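Local coordinates for pyruvate kinase 1 (Trypanosoma brucei brucei, PDB 4KCT), which transfers the phosphoryl group of phosphoenolpyruvate to ADP, yielding pyruvate and ATP, and also has an intrinsic oxaloacetate decarboxylase activity, at residues V478-D483 against N491-I496. Residues are numbered along the deposited sequence; the frame is centred on the assembly and turned at random.
With FDP (2,6-di-O-phosphono-beta-D-fructofuranose), chain F.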
loop_
_atom_site.group_PDB
_atom_site.type_symbol
_atom_site.label_atom_id
_atom_site.label_comp_id
_atom_site.label_asym_id
_atom_site.label_seq_id
_atom_site.Cartn_x
_atom_site.Cartn_y
_atom_site.Cartn_z
ATOM N N VAL A 478 -19.415 20.239 -6.985
ATOM C CA VAL A 478 -18.149 20.466 -7.694
ATOM C C VAL A 478 -18.466 20.750 -9.155
ATOM O O VAL A 478 -19.140 19.949 -9.815
ATOM C CB VAL A 478 -17.191 19.254 -7.582
ATOM C CG1 VAL A 478 -15.866 19.559 -8.334
ATOM C CG2 VAL A 478 -16.922 18.930 -6.097
ATOM N N VAL A 479 -17.998 21.892 -9.659
ATOM C CA VAL A 479 -18.447 22.404 -10.966
ATOM C C VAL A 479 -17.238 22.512 -11.891
ATOM O O VAL A 479 -16.273 23.205 -11.580
ATOM C CB VAL A 479 -19.078 23.792 -10.831
ATOM C CG1 VAL A 479 -19.531 24.329 -12.194
ATOM C CG2 VAL A 479 -20.232 23.752 -9.833
ATOM N N VAL A 480 -17.332 21.878 -13.050
ATOM C CA VAL A 480 -16.196 21.759 -13.956
ATOM C C VAL A 480 -16.597 22.345 -15.319
ATOM O O VAL A 480 -17.604 21.927 -15.916
ATOM C CB VAL A 480 -15.803 20.280 -14.147
ATOM C CG1 VAL A 480 -14.710 20.139 -15.228
ATOM C CG2 VAL A 480 -15.351 19.662 -12.801
ATOM N N HIS A 481 -15.811 23.301 -15.806
ATOM C CA HIS A 481 -15.938 23.803 -17.190
ATOM C C HIS A 481 -14.705 24.611 -17.510
ATOM O O HIS A 481 -13.705 24.500 -16.800
ATOM C CB HIS A 481 -17.224 24.636 -17.386
ATOM C CG HIS A 481 -17.415 25.742 -16.361
ATOM N ND1 HIS A 481 -16.728 26.927 -16.411
ATOM C CD2 HIS A 481 -18.322 25.861 -15.306
ATOM C CE1 HIS A 481 -17.146 27.729 -15.395
ATOM N NE2 HIS A 481 -18.139 27.100 -14.744
ATOM N N ALA A 482 -14.737 25.435 -18.565
ATOM C CA ALA A 482 -13.539 26.264 -18.863
ATOM C C ALA A 482 -13.658 27.647 -18.220
ATOM O O ALA A 482 -14.755 28.053 -17.800
ATOM C CB ALA A 482 -13.308 26.385 -20.354
ATOM N N ASP A 483 -12.520 28.307 -18.018
ATOM C CA ASP A 483 -12.541 29.697 -17.585
ATOM C C ASP A 483 -12.949 30.562 -18.774
ATOM O O ASP A 483 -13.448 30.045 -19.795
ATOM C CB ASP A 483 -11.186 30.128 -16.987
ATOM C CG ASP A 483 -10.049 30.129 -18.026
ATOM O OD1 ASP A 483 -10.343 30.164 -19.249
ATOM O OD2 ASP A 483 -8.864 30.060 -17.616
ATOM N N ASN A 491 -10.764 23.622 -18.163
ATOM C CA ASN A 491 -9.493 23.808 -17.447
ATOM C C ASN A 491 -9.698 24.270 -16.010
ATOM O O ASN A 491 -8.747 24.695 -15.359
ATOM C CB ASN A 491 -8.587 24.811 -18.189
ATOM C CG ASN A 491 -9.068 26.250 -18.053
ATOM O OD1 ASN A 491 -10.270 26.529 -18.144
ATOM N ND2 ASN A 491 -8.130 27.170 -17.736
ATOM N N GLN A 492 -10.934 24.204 -15.524
ATOM C CA GLN A 492 -11.283 24.873 -14.266
ATOM C C GLN A 492 -12.216 23.947 -13.449
ATOM O O GLN A 492 -13.132 23.359 -14.006
ATOM C CB GLN A 492 -12.016 26.195 -14.576
ATOM C CG GLN A 492 -12.510 26.926 -13.328
ATOM C CD GLN A 492 -13.213 28.223 -13.664
ATOM O OE1 GLN A 492 -14.455 28.327 -13.588
ATOM N NE2 GLN A 492 -12.442 29.214 -14.037
ATOM N N THR A 493 -12.003 23.878 -12.130
ATOM C CA THR A 493 -12.973 23.262 -11.202
ATOM C C THR A 493 -13.232 24.250 -10.087
ATOM O O THR A 493 -12.281 24.888 -9.589
ATOM C CB THR A 493 -12.354 22.037 -10.478
ATOM O OG1 THR A 493 -11.565 21.259 -11.384
ATOM C CG2 THR A 493 -13.447 21.156 -9.846
ATOM N N ARG A 494 -14.475 24.291 -9.606
ATOM C CA ARG A 494 -14.879 25.222 -8.509
ATOM C C ARG A 494 -15.719 24.404 -7.532
ATOM O O ARG A 494 -16.523 23.583 -7.967
ATOM C CB ARG A 494 -15.804 26.318 -9.043
ATOM C CG ARG A 494 -15.167 27.298 -9.996
ATOM C CD ARG A 494 -16.132 28.415 -10.284
ATOM N NE ARG A 494 -17.158 28.061 -11.260
ATOM C CZ ARG A 494 -18.307 28.724 -11.363
ATOM N NH1 ARG A 494 -18.561 29.734 -10.531
ATOM N NH2 ARG A 494 -19.141 28.460 -12.346
ATOM N N LEU A 495 -15.631 24.717 -6.250
ATOM C CA LEU A 495 -16.611 24.226 -5.283
ATOM C C LEU A 495 -17.596 25.338 -5.017
ATOM O O LEU A 495 -17.200 26.413 -4.602
ATOM C CB LEU A 495 -15.945 23.840 -3.963
ATOM C CG LEU A 495 -14.812 22.814 -3.990
ATOM C CD1 LEU A 495 -14.751 21.986 -2.706
ATOM C CD2 LEU A 495 -14.886 21.934 -5.202
ATOM N N ILE A 496 -18.873 25.071 -5.251
ATOM C CA ILE A 496 -19.918 26.076 -5.098
ATOM C C ILE A 496 -20.955 25.560 -4.103
ATOM O O ILE A 496 -21.319 24.383 -4.148
ATOM C CB ILE A 496 -20.586 26.339 -6.455
ATOM C CG1 ILE A 496 -19.581 27.030 -7.379
ATOM C CG2 ILE A 496 -21.831 27.216 -6.297
ATOM C CD1 ILE A 496 -20.057 27.116 -8.812
HETATM P P1 FDP F . -17.951 25.850 -23.896
HETATM O O1P FDP F . -18.105 26.585 -22.582
HETATM O O2P FDP F . -19.264 25.302 -24.395
HETATM O O3P FDP F . -17.108 26.565 -24.939
HETATM O O1 FDP F . -14.712 25.394 -24.870
HETATM C C1 FDP F . -14.846 25.432 -23.446
HETATM C C2 FDP F . -15.786 24.312 -23.015
HETATM O O2 FDP F . -17.129 24.478 -23.552
HETATM C C3 FDP F . -15.852 24.143 -21.501
HETATM O O3 FDP F . -16.637 25.159 -20.883
HETATM C C4 FDP F . -16.528 22.786 -21.404
HETATM O O4 FDP F . -16.410 22.186 -20.102
HETATM C C5 FDP F . -15.768 22.010 -22.470
HETATM O O5 FDP F . -15.296 23.021 -23.434
HETATM C C6 FDP F . -16.671 20.988 -23.148
HETATM O O6 FDP F . -15.841 20.097 -23.896
HETATM P P2 FDP F . -16.472 18.710 -24.445
HETATM O O4P FDP F . -16.785 17.893 -23.180
HETATM O O5P FDP F . -17.682 19.151 -25.208
HETATM O O6P FDP F . -15.370 18.104 -25.280
HETATM O O HOH W 1 -15.946 25.681 -13.004
#
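Val479 O takes two donors: the backbone N of Arg494, at 2.9 Å, and water 1. That water also donates to Gln492 OE1 and accepts from Arg494 NE, so one molecule ties both strands of this antiparallel hairpin to the polar side chains on one face of the sheet. There Arg494 NH2 comes to the edge of the His481 ring and donates to His481 NE2 over 2.9 Å, while NE2 lies somewhat out of the guanidinium plane, turned 72° from the ring. The bend at chi3 (-79°) brings the guanidinium back across the strand, and Ile496 CD1 covers one of its faces. Since His481 ND1 donates to Ala482 O at 2.7 Å, the ring's rotation is fixed; ND1 as donor and NE2 as acceptor are consistent with a neutral imidazole.

The other face is mainly apolar: Val480, Leu495 and Thr493 pack against helix 377-392, where beta-branched residues suit the strands, while Val478 lies on Met397 and Ala394. Val478 CG1 and Thr493 CG2 are tight at 3.3 Å.

At the hairpin's loop end, Asn491 is both acceptor and donor: OD1 receives Asp483 N at 2.9 Å, while ND2 reaches Asp483 OD2 from above the carboxylate plane. Asp483 OD1 accepts hydrogen bonds from Ser485 N and Val486 N, and OD2 forms a salt bridge with Arg494 of the second subunit, whose strand extends the sheet.

Ala482 N donates to O3 of the bound fructose 2,6-bisphosphate at 3.0 Å. This backbone bond to the effector thus adjoins a network reaching the subunit interface, consistent with a link between effector binding and tetramer stability.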